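PDB 3BO6: hydrophilic protein, virA protein, which is a phosphothreonine lyase effector of the SpvC type, probably removing phosphate from the phosphothreonine of host target proteins by beta-elimination. Local coordinates for residues 26-31 against 155-160; 81-86 against 190-195; 111-116 against 135-140. One frame throughout, in Å; residues are numbered along the deposited sequence. Where two conformers were deposited one is given.

Contact 1 (26-31 against 155-160); sequences MPMSHF and TRQFIE
Phe31 and Phe158 form a T-shaped (edge-to-face) pair where the extended loop 26-31, which follows helix 16-24, runs across helix 149-168 of this alpha/beta fold. The edge of Phe158 is turned toward the face of Phe31, with the ring planes at 77° and the centroids 5.3 Å apart. CD1 of Phe158 is the atom that stands over the middle of the Phe31 ring. Phe158 reaches this place because its CG is anti to the backbone N (chi1 -171°), which swings the ring along the flank of the helix. The Phe31 ring, for its part, lays its outer edge against the helix backbone, with CZ 3.7 Å from Phe158 N. Phenylalanine suits both positions, since the two flat hydrocarbon groups fill the angle between loop and helix, and Leu103 of helix 93-104 touches both rings.

One helical position earlier, Gln157 faces the loop and works in two ways. Its aliphatic CB and CG pack against Ser29, whose OG lies 3.3 Å from Gln157 CB, while the chain bends at chi2 (-85°) and carries the amide up to the loop backbone. A glutamine fits here because it offers both a hydrocarbon stem and a polar end able to meet a main-chain N-H. The small Ser29 lets the two backbones come near, and its hydroxyl is hydrogen-bonded to Asn154 on the preceding turn of the helix. Met28 crosses the glutamine at about a right angle, touching OE1 through CB. That oxygen accepts the hydrogen bond that joins the segments: Ser29 N to Gln157 OE1, 2.9 Å, fairly straight at the hydrogen, with the donor standing above the carbonyl plane of the amide.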
loop_
_atom_site.group_PDB
_atom_site.type_symbol
_atom_site.label_atom_id
_atom_site.label_comp_id
_atom_site.label_asym_id
_atom_site.label_seq_id
_atom_site.Cartn_x
_atom_site.Cartn_y
_atom_site.Cartn_z
ATOM N N MET A 26 -10.473 12.743 14.357
ATOM C CA MET A 26 -10.408 11.353 14.824
ATOM C C MET A 26 -9.118 11.056 15.587
ATOM O O MET A 26 -8.052 11.550 15.235
ATOM C CB MET A 26 -10.538 10.399 13.646
ATOM C CG MET A 26 -11.870 10.520 12.934
ATOM S SD MET A 26 -11.919 9.548 11.430
ATOM C CE MET A 26 -13.553 10.021 10.877
ATOM N N PRO A 27 -9.214 10.236 16.641
ATOM C CA PRO A 27 -8.008 9.912 17.408
ATOM C C PRO A 27 -7.178 8.819 16.730
ATOM O O PRO A 27 -7.611 8.221 15.729
ATOM C CB PRO A 27 -8.575 9.415 18.743
ATOM C CG PRO A 27 -9.887 8.815 18.389
ATOM C CD PRO A 27 -10.424 9.602 17.191
ATOM N N MET A 28 -5.989 8.559 17.265
ATOM C CA MET A 28 -5.094 7.569 16.672
ATOM C C MET A 28 -5.809 6.253 16.481
ATOM O O MET A 28 -6.652 5.851 17.297
ATOM C CB MET A 28 -3.862 7.345 17.555
ATOM C CG MET A 28 -2.938 8.539 17.666
ATOM S SD MET A 28 -1.569 8.175 18.767
ATOM C CE MET A 28 -0.689 6.951 17.807
ATOM N N SER A 29 -5.448 5.559 15.407
ATOM C CA SER A 29 -5.909 4.190 15.190
ATOM C C SER A 29 -5.202 3.231 16.139
ATOM O O SER A 29 -4.200 3.578 16.777
ATOM C CB SER A 29 -5.700 3.768 13.732
ATOM O OG SER A 29 -6.422 4.630 12.883
ATOM N N HIS A 30 -5.737 2.021 16.234
ATOM C CA HIS A 30 -5.204 1.000 17.131
ATOM C C HIS A 30 -5.092 -0.291 16.320
ATOM O O HIS A 30 -6.095 -0.946 16.050
ATOM C CB HIS A 30 -6.173 0.854 18.317
ATOM C CG HIS A 30 -5.729 -0.091 19.394
ATOM N ND1 HIS A 30 -5.993 -1.441 19.349
ATOM C CD2 HIS A 30 -5.126 0.132 20.589
ATOM C CE1 HIS A 30 -5.523 -2.018 20.442
ATOM N NE2 HIS A 30 -4.997 -1.084 21.213
ATOM N N PHE A 31 -3.876 -0.630 15.891
ATOM C CA PHE A 31 -3.668 -1.813 15.053
ATOM C C PHE A 31 -3.033 -2.937 15.874
ATOM O O PHE A 31 -1.868 -2.844 16.257
ATOM C CB PHE A 31 -2.759 -1.482 13.855
ATOM C CG PHE A 31 -3.281 -0.380 12.979
ATOM C CD1 PHE A 31 -4.423 -0.565 12.219
ATOM C CD2 PHE A 31 -2.626 0.836 12.913
ATOM C CE1 PHE A 31 -4.897 0.448 11.387
ATOM C CE2 PHE A 31 -3.103 1.855 12.099
ATOM C CZ PHE A 31 -4.245 1.658 11.345
ATOM N N THR A 155 -6.423 4.403 6.980
ATOM C CA THR A 155 -5.424 4.128 5.958
ATOM C C THR A 155 -4.234 5.042 6.152
ATOM O O THR A 155 -3.082 4.589 6.110
ATOM C CB THR A 155 -6.024 4.275 4.564
ATOM O OG1 THR A 155 -7.104 3.345 4.438
ATOM C CG2 THR A 155 -4.986 3.963 3.490
ATOM N N ARG A 156 -4.502 6.326 6.375
ATOM C CA ARG A 156 -3.431 7.267 6.637
ATOM C C ARG A 156 -2.646 6.863 7.899
ATOM O O ARG A 156 -1.403 6.888 7.913
ATOM C CB ARG A 156 -3.996 8.681 6.768
ATOM C CG ARG A 156 -2.933 9.738 7.026
ATOM C CD ARG A 156 -3.500 11.147 6.913
ATOM N NE ARG A 156 -2.511 12.148 7.301
ATOM C CZ ARG A 156 -2.436 13.377 6.784
ATOM N NH1 ARG A 156 -3.285 13.764 5.836
ATOM N NH2 ARG A 156 -1.502 14.224 7.211
ATOM N N GLN A 157 -3.375 6.514 8.958
ATOM C CA GLN A 157 -2.742 6.055 10.193
ATOM C C GLN A 157 -1.894 4.793 9.950
ATOM O O GLN A 157 -0.812 4.645 10.522
ATOM C CB GLN A 157 -3.810 5.777 11.260
ATOM C CG GLN A 157 -4.452 7.048 11.849
ATOM C CD GLN A 157 -3.620 7.601 12.981
ATOM O OE1 GLN A 157 -3.377 6.912 13.970
ATOM N NE2 GLN A 157 -3.167 8.828 12.838
ATOM N N PHE A 158 -2.384 3.894 9.101
ATOM C CA PHE A 158 -1.670 2.654 8.799
ATOM C C PHE A 158 -0.337 2.967 8.130
ATOM O O PHE A 158 0.705 2.399 8.482
ATOM C CB PHE A 158 -2.562 1.732 7.945
ATOM C CG PHE A 158 -2.032 0.345 7.757
ATOM C CD1 PHE A 158 -2.062 -0.566 8.802
ATOM C CD2 PHE A 158 -1.563 -0.067 6.515
ATOM C CE1 PHE A 158 -1.603 -1.876 8.622
ATOM C CE2 PHE A 158 -1.112 -1.368 6.311
ATOM C CZ PHE A 158 -1.124 -2.272 7.376
ATOM N N ILE A 159 -0.353 3.885 7.168
ATOM C CA ILE A 159 0.876 4.263 6.466
ATOM C C ILE A 159 1.860 4.870 7.462
ATOM O O ILE A 159 3.056 4.546 7.448
ATOM C CB ILE A 159 0.600 5.238 5.282
ATOM C CG1 ILE A 159 0.269 4.460 4.005
ATOM C CG2 ILE A 159 1.818 6.117 5.014
ATOM C CD1 ILE A 159 -0.524 3.201 4.215
ATOM N N GLU A 160 1.369 5.718 8.361
ATOM C CA GLU A 160 2.251 6.299 9.367
ATOM C C GLU A 160 2.811 5.223 10.317
ATOM O O GLU A 160 3.955 5.312 10.772
ATOM C CB GLU A 160 1.549 7.478 10.062
ATOM C CG GLU A 160 1.363 8.661 9.074
ATOM C CD GLU A 160 0.317 9.700 9.489
ATOM O OE1 GLU A 160 -0.345 9.528 10.537
ATOM O OE2 GLU A 160 0.158 10.702 8.748
#

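Contact 2 (81-86 against 190-195); sequences GDKFHI and SYRNEL. With SO4 (sulfate ion), chain C.
His85 and Arg192 both turn an edge to the sulfate ion, which lies near the plane of each. His85 NE2 donates to O4 (2.7 Å), while the guanidinium uses two nitrogens side by side, NE to O1 and NH2 to O2. Lys83 NZ adds a bond to O2 and is itself held by a salt bridge to Glu194 OE1 (2.7 Å). Asp180 receives His85 ND1, which fixes the imidazole's rotation, and Arg127 and Arg199 complete the cluster around the anion.

On the other side of the sheet, Tyr191 meets Asp82 OD1 at its ring edge. OD1 accepts from Tyr191 OH at 2.6 Å and from Asn193 ND2 at 2.9 Å, the donors arriving from opposite faces of the carboxylate. OD2 is hydrogen-bonded to the Tyr147 hydroxyl, so this buried acid is well satisfied. Asn193 OD1 closes an Asx turn with Leu195 N.

Side chains alternate along each antiparallel strand, so the paired Lys83 and Arg192 share a face with His85 and Ser190, grouping three basic residues round the ion. The sulfate, probably from the crystallisation liquor, may mark a phosphate position, consistent with a phosphothreonine lyase active site.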
loop_
_atom_site.group_PDB
_atom_site.type_symbol
_atom_site.label_atom_id
_atom_site.label_comp_id
_atom_site.label_asym_id
_atom_site.label_seq_id
_atom_site.Cartn_x
_atom_site.Cartn_y
_atom_site.Cartn_z
ATOM N N GLY A 81 -7.862 2.310 -8.190
ATOM C CA GLY A 81 -6.537 2.669 -8.668
ATOM C C GLY A 81 -5.529 3.121 -7.630
ATOM O O GLY A 81 -4.354 3.238 -7.946
ATOM N N ASP A 82 -5.968 3.379 -6.398
ATOM C CA ASP A 82 -5.041 3.910 -5.400
ATOM C C ASP A 82 -4.114 2.832 -4.859
ATOM O O ASP A 82 -4.565 1.766 -4.410
ATOM C CB ASP A 82 -5.823 4.605 -4.286
ATOM C CG ASP A 82 -6.648 5.749 -4.811
ATOM O OD1 ASP A 82 -6.075 6.609 -5.498
ATOM O OD2 ASP A 82 -7.874 5.793 -4.555
ATOM N N LYS A 83 -2.812 3.078 -4.928
ATOM C CA LYS A 83 -1.859 2.098 -4.424
ATOM C C LYS A 83 -0.656 2.780 -3.803
ATOM O O LYS A 83 -0.268 3.905 -4.165
ATOM C CB LYS A 83 -1.442 1.123 -5.533
ATOM C CG LYS A 83 -0.551 1.729 -6.601
ATOM C CD LYS A 83 -0.619 0.931 -7.934
ATOM C CE LYS A 83 -0.114 -0.486 -7.783
ATOM N NZ LYS A 83 -0.282 -1.240 -9.065
ATOM N N PHE A 84 -0.053 2.079 -2.850
ATOM C CA PHE A 84 1.200 2.511 -2.263
ATOM C C PHE A 84 2.304 1.537 -2.581
ATOM O O PHE A 84 2.071 0.336 -2.713
ATOM C CB PHE A 84 1.105 2.570 -0.730
ATOM C CG PHE A 84 0.088 3.533 -0.211
ATOM C CD1 PHE A 84 -1.076 3.073 0.399
ATOM C CD2 PHE A 84 0.321 4.896 -0.259
ATOM C CE1 PHE A 84 -2.017 3.963 0.920
ATOM C CE2 PHE A 84 -0.608 5.802 0.256
ATOM C CZ PHE A 84 -1.784 5.322 0.841
ATOM N N HIS A 85 3.524 2.053 -2.639
ATOM C CA HIS A 85 4.702 1.206 -2.636
ATOM C C HIS A 85 5.471 1.503 -1.368
ATOM O O HIS A 85 5.340 2.590 -0.782
ATOM C CB HIS A 85 5.568 1.519 -3.850
ATOM C CG HIS A 85 4.901 1.224 -5.152
ATOM N ND1 HIS A 85 4.536 2.210 -6.038
ATOM C CD2 HIS A 85 4.545 0.047 -5.724
ATOM C CE1 HIS A 85 3.975 1.655 -7.103
ATOM N NE2 HIS A 85 3.979 0.345 -6.938
ATOM N N ILE A 86 6.274 0.531 -0.946
ATOM C CA ILE A 86 7.210 0.700 0.160
ATOM C C ILE A 86 8.607 0.382 -0.357
ATOM O O ILE A 86 8.821 -0.680 -0.958
ATOM C CB ILE A 86 6.889 -0.230 1.343
ATOM C CG1 ILE A 86 5.406 -0.136 1.716
ATOM C CG2 ILE A 86 7.777 0.129 2.553
ATOM C CD1 ILE A 86 4.993 -1.081 2.854
ATOM N N SER A 190 5.463 5.529 -0.919
ATOM C CA SER A 190 5.100 6.435 -2.015
ATOM C C SER A 190 3.795 5.995 -2.649
ATOM O O SER A 190 3.300 4.895 -2.364
ATOM C CB SER A 190 6.227 6.569 -3.048
ATOM O OG SER A 190 6.538 5.309 -3.624
ATOM N N TYR A 191 3.230 6.848 -3.494
ATOM C CA TYR A 191 1.880 6.654 -4.024
ATOM C C TYR A 191 1.765 6.870 -5.526
ATOM O O TYR A 191 2.444 7.727 -6.095
ATOM C CB TYR A 191 0.971 7.686 -3.356
ATOM C CG TYR A 191 -0.400 7.843 -4.007
ATOM C CD1 TYR A 191 -1.434 6.955 -3.713
ATOM C CD2 TYR A 191 -0.647 8.873 -4.920
ATOM C CE1 TYR A 191 -2.697 7.113 -4.289
ATOM C CE2 TYR A 191 -1.900 9.019 -5.510
ATOM C CZ TYR A 191 -2.909 8.147 -5.184
ATOM O OH TYR A 191 -4.162 8.308 -5.765
ATOM N N ARG A 192 0.883 6.110 -6.158
ATOM C CA ARG A 192 0.347 6.528 -7.456
ATOM C C ARG A 192 -1.064 6.010 -7.634
ATOM O O ARG A 192 -1.527 5.134 -6.885
ATOM C CB ARG A 192 1.236 6.138 -8.652
ATOM C CG ARG A 192 1.150 4.682 -9.057
ATOM C CD ARG A 192 2.101 4.350 -10.232
ATOM N NE ARG A 192 1.772 3.062 -10.862
ATOM C CZ ARG A 192 0.910 2.934 -11.862
ATOM N NH1 ARG A 192 0.304 4.017 -12.361
ATOM N NH2 ARG A 192 0.659 1.729 -12.366
ATOM N N ASN A 193 -1.773 6.587 -8.601
ATOM C CA ASN A 193 -3.079 6.073 -8.989
ATOM C C ASN A 193 -3.049 5.418 -10.365
ATOM O O ASN A 193 -2.670 6.049 -11.346
ATOM C CB ASN A 193 -4.137 7.180 -8.961
ATOM C CG ASN A 193 -5.507 6.649 -9.325
ATOM O OD1 ASN A 193 -5.779 6.400 -10.504
ATOM N ND2 ASN A 193 -6.346 6.403 -8.329
ATOM N N GLU A 194 -3.470 4.159 -10.438
ATOM C CA GLU A 194 -3.374 3.372 -11.678
ATOM C C GLU A 194 -4.193 3.918 -12.831
ATOM O O GLU A 194 -3.836 3.711 -13.988
ATOM C CB GLU A 194 -3.878 1.945 -11.447
ATOM C CG GLU A 194 -3.010 1.107 -10.603
ATOM C CD GLU A 194 -3.340 -0.370 -10.733
ATOM O OE1 GLU A 194 -2.806 -1.144 -9.931
ATOM O OE2 GLU A 194 -4.142 -0.740 -11.618
ATOM N N LEU A 195 -5.320 4.552 -12.537
ATOM C CA LEU A 195 -6.219 4.993 -13.590
ATOM C C LEU A 195 -5.675 6.235 -14.289
ATOM O O LEU A 195 -5.947 6.464 -15.470
ATOM C CB LEU A 195 -7.601 5.319 -13.007
ATOM C CG LEU A 195 -8.361 4.197 -12.295
ATOM C CD1 LEU A 195 -9.713 4.663 -11.760
ATOM C CD2 LEU A 195 -8.540 3.001 -13.221
HETATM S S SO4 C . 2.994 -0.486 -10.217
HETATM O O1 SO4 C . 3.444 0.905 -10.004
HETATM O O2 SO4 C . 1.723 -0.493 -10.926
HETATM O O3 SO4 C . 3.989 -1.187 -11.007
HETATM O O4 SO4 C . 2.806 -1.148 -8.924
#

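Contact 3 (111-116 against 135-140); sequences IDKWKV and TLYVKP
Lys113 reaches across to Tyr137, and its side chain can be followed outward over the tyrosine ring. CB leaves the strand on the face it shares with Tyr137; CG, anti to the backbone N (chi1 -170°), comes 4.1 Å from Tyr137 CD2. The chain then bends at chi3, bringing CE over the ring, 3.5 Å from CD2, in a CH-pi contact. At the tip, NZ stands 4.3 Å from the ring centroid and almost on its normal, a cation-pi interaction. A lysine suits this exposed position on the sheet face, where its stem covers an aromatic face and its charge stays near solvent.

Lys115 comes to the ring's edge instead, CE lying 3.2 Å from Tyr137 OH. On the opposite face of the sheet, Trp114 CB packs on Leu136 CD2, 3.7 Å away, and the indole NE1 is bonded to Leu104 O. Past the strand ends, Lys139 NZ forms a salt bridge with Asp112 OD2 (3.0 Å), an acid that Arg70 also pairs with, and a water links Asp112 N to Tyr137 O.

Paired N-H and C=O groups of Lys115 and Thr135 fasten these two central strands, an arrangement characteristic of the antiparallel sheet in this alpha/beta lyase fold.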
loop_
_atom_site.group_PDB
_atom_site.type_symbol
_atom_site.label_atom_id
_atom_site.label_comp_id
_atom_site.label_asym_id
_atom_site.label_seq_id
_atom_site.Cartn_x
_atom_site.Cartn_y
_atom_site.Cartn_z
ATOM N N ILE A 111 -5.808 -2.762 4.626
ATOM C CA ILE A 111 -5.348 -3.206 3.319
ATOM C C ILE A 111 -5.711 -4.680 3.117
ATOM O O ILE A 111 -5.150 -5.568 3.766
ATOM C CB ILE A 111 -3.826 -2.995 3.159
ATOM C CG1 ILE A 111 -3.466 -1.505 3.348
ATOM C CG2 ILE A 111 -3.330 -3.571 1.804
ATOM C CD1 ILE A 111 -4.144 -0.552 2.338
ATOM N N ASP A 112 -6.645 -4.938 2.206
ATOM C CA ASP A 112 -7.102 -6.301 1.910
ATOM C C ASP A 112 -6.132 -7.115 1.058
ATOM O O ASP A 112 -6.180 -8.339 1.080
ATOM C CB ASP A 112 -8.433 -6.268 1.163
ATOM C CG ASP A 112 -9.618 -5.945 2.052
ATOM O OD1 ASP A 112 -9.583 -6.195 3.278
ATOM O OD2 ASP A 112 -10.632 -5.479 1.487
ATOM N N LYS A 113 -5.274 -6.442 0.298
ATOM C CA LYS A 113 -4.459 -7.100 -0.719
ATOM C C LYS A 113 -3.130 -6.391 -0.883
ATOM O O LYS A 113 -3.105 -5.167 -1.009
ATOM C CB LYS A 113 -5.215 -7.106 -2.056
ATOM C CG LYS A 113 -4.574 -7.971 -3.134
ATOM C CD LYS A 113 -5.381 -7.955 -4.430
ATOM C CE LYS A 113 -4.925 -6.830 -5.345
ATOM N NZ LYS A 113 -5.106 -7.173 -6.790
ATOM N N TRP A 114 -2.040 -7.158 -0.913
ATOM C CA TRP A 114 -0.697 -6.607 -1.102
ATOM C C TRP A 114 0.219 -7.682 -1.686
ATOM O O TRP A 114 -0.161 -8.849 -1.734
ATOM C CB TRP A 114 -0.148 -6.024 0.228
ATOM C CG TRP A 114 -0.173 -6.956 1.422
ATOM C CD1 TRP A 114 -1.152 -7.046 2.364
ATOM C CD2 TRP A 114 0.841 -7.906 1.796
ATOM N NE1 TRP A 114 -0.814 -8.014 3.307
ATOM C CE2 TRP A 114 0.403 -8.546 2.973
ATOM C CE3 TRP A 114 2.069 -8.275 1.244
ATOM C CZ2 TRP A 114 1.147 -9.543 3.605
ATOM C CZ3 TRP A 114 2.810 -9.263 1.874
ATOM C CH2 TRP A 114 2.345 -9.892 3.034
ATOM N N LYS A 115 1.389 -7.281 -2.179
ATOM C CA LYS A 115 2.433 -8.223 -2.693
ATOM C C LYS A 115 3.776 -7.624 -2.343
ATOM O O LYS A 115 3.795 -6.520 -1.887
ATOM C CB LYS A 115 2.260 -8.486 -4.184
ATOM C CG LYS A 115 2.545 -7.317 -5.087
ATOM C CD LYS A 115 2.103 -7.703 -6.498
ATOM C CE LYS A 115 2.571 -6.713 -7.523
ATOM N NZ LYS A 115 2.027 -7.133 -8.863
ATOM N N VAL A 116 4.745 -8.549 -2.284
ATOM C CA VAL A 116 6.147 -8.269 -2.048
ATOM C C VAL A 116 6.980 -8.950 -3.130
ATOM O O VAL A 116 6.671 -10.062 -3.556
ATOM C CB VAL A 116 6.594 -8.711 -0.617
ATOM C CG1 VAL A 116 6.490 -10.222 -0.441
ATOM C CG2 VAL A 116 7.987 -8.223 -0.311
ATOM N N THR A 135 3.904 -3.658 -2.554
ATOM C CA THR A 135 2.813 -2.924 -3.185
ATOM C C THR A 135 1.540 -3.173 -2.387
ATOM O O THR A 135 1.184 -4.317 -2.140
ATOM C CB THR A 135 2.632 -3.399 -4.630
ATOM O OG1 THR A 135 3.848 -3.170 -5.361
ATOM C CG2 THR A 135 1.481 -2.645 -5.295
ATOM N N LEU A 136 0.882 -2.098 -1.959
ATOM C CA LEU A 136 -0.349 -2.171 -1.174
ATOM C C LEU A 136 -1.497 -1.626 -2.001
ATOM O O LEU A 136 -1.422 -0.489 -2.486
ATOM C CB LEU A 136 -0.235 -1.307 0.094
ATOM C CG LEU A 136 1.027 -1.396 0.947
ATOM C CD1 LEU A 136 0.959 -0.398 2.097
ATOM C CD2 LEU A 136 1.188 -2.798 1.490
ATOM N N TYR A 137 -2.563 -2.405 -2.148
ATOM C CA TYR A 137 -3.728 -1.995 -2.925
ATOM C C TYR A 137 -4.819 -1.464 -2.017
ATOM O O TYR A 137 -5.315 -2.184 -1.145
ATOM C CB TYR A 137 -4.249 -3.173 -3.750
ATOM C CG TYR A 137 -3.213 -3.714 -4.703
ATOM C CD1 TYR A 137 -3.063 -3.188 -5.973
ATOM C CD2 TYR A 137 -2.361 -4.724 -4.315
ATOM C CE1 TYR A 137 -2.101 -3.706 -6.853
ATOM C CE2 TYR A 137 -1.411 -5.233 -5.163
ATOM C CZ TYR A 137 -1.269 -4.725 -6.418
ATOM O OH TYR A 137 -0.294 -5.292 -7.210
ATOM N N VAL A 138 -5.183 -0.195 -2.203
ATOM C CA VAL A 138 -6.202 0.443 -1.388
ATOM C C VAL A 138 -7.528 0.294 -2.123
ATOM O O VAL A 138 -7.578 0.425 -3.350
ATOM C CB VAL A 138 -5.894 1.934 -1.190
ATOM C CG1 VAL A 138 -6.895 2.530 -0.200
ATOM C CG2 VAL A 138 -4.468 2.116 -0.689
ATOM N N LYS A 139 -8.587 -0.010 -1.383
ATOM C CA LYS A 139 -9.936 -0.078 -1.960
ATOM C C LYS A 139 -10.870 0.768 -1.112
ATOM O O LYS A 139 -10.744 0.778 0.103
ATOM C CB LYS A 139 -10.449 -1.518 -1.936
ATOM C CG LYS A 139 -9.625 -2.515 -2.740
ATOM C CD LYS A 139 -9.803 -3.925 -2.178
ATOM C CE LYS A 139 -11.267 -4.355 -2.112
ATOM N NZ LYS A 139 -11.435 -5.669 -1.396
ATOM N N PRO A 140 -11.818 1.473 -1.754
ATOM C CA PRO A 140 -12.860 2.124 -0.954
ATOM C C PRO A 140 -13.594 1.066 -0.130
ATOM O O PRO A 140 -13.776 -0.064 -0.594
ATOM C CB PRO A 140 -13.823 2.728 -1.989
ATOM C CG PRO A 140 -13.260 2.453 -3.308
ATOM C CD PRO A 140 -12.035 1.594 -3.201
HETATM O O HOH W 1 -7.457 -2.985 0.349
#

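Contacts 2 and 3 belong to one antiparallel sheet, their centres about 9 Å apart, because strands 82-86 and 134-137 are neighbours: Phe84 O lies 2.8 Å from Leu136 N, and Asp82 O 3.0 Å from Val138 N. Their shared face carries the sulfate pocket. Contact 3 borders it through Thr135, whose side chain comes within about 4 Å of the ion, nearest atoms, and whose OG1 is 3.3 Å from His85 CD2. Contact 1 sits on the other side, about 18 Å from contact 2 and 16 Å from contact 3, centre to centre. Its helix packs on the sheet face that carries Phe84, with Ile159 CD1 3.7 Å from Phe84 CE1 and Phe158 CE2 3.8 Å from Ile111 CG1.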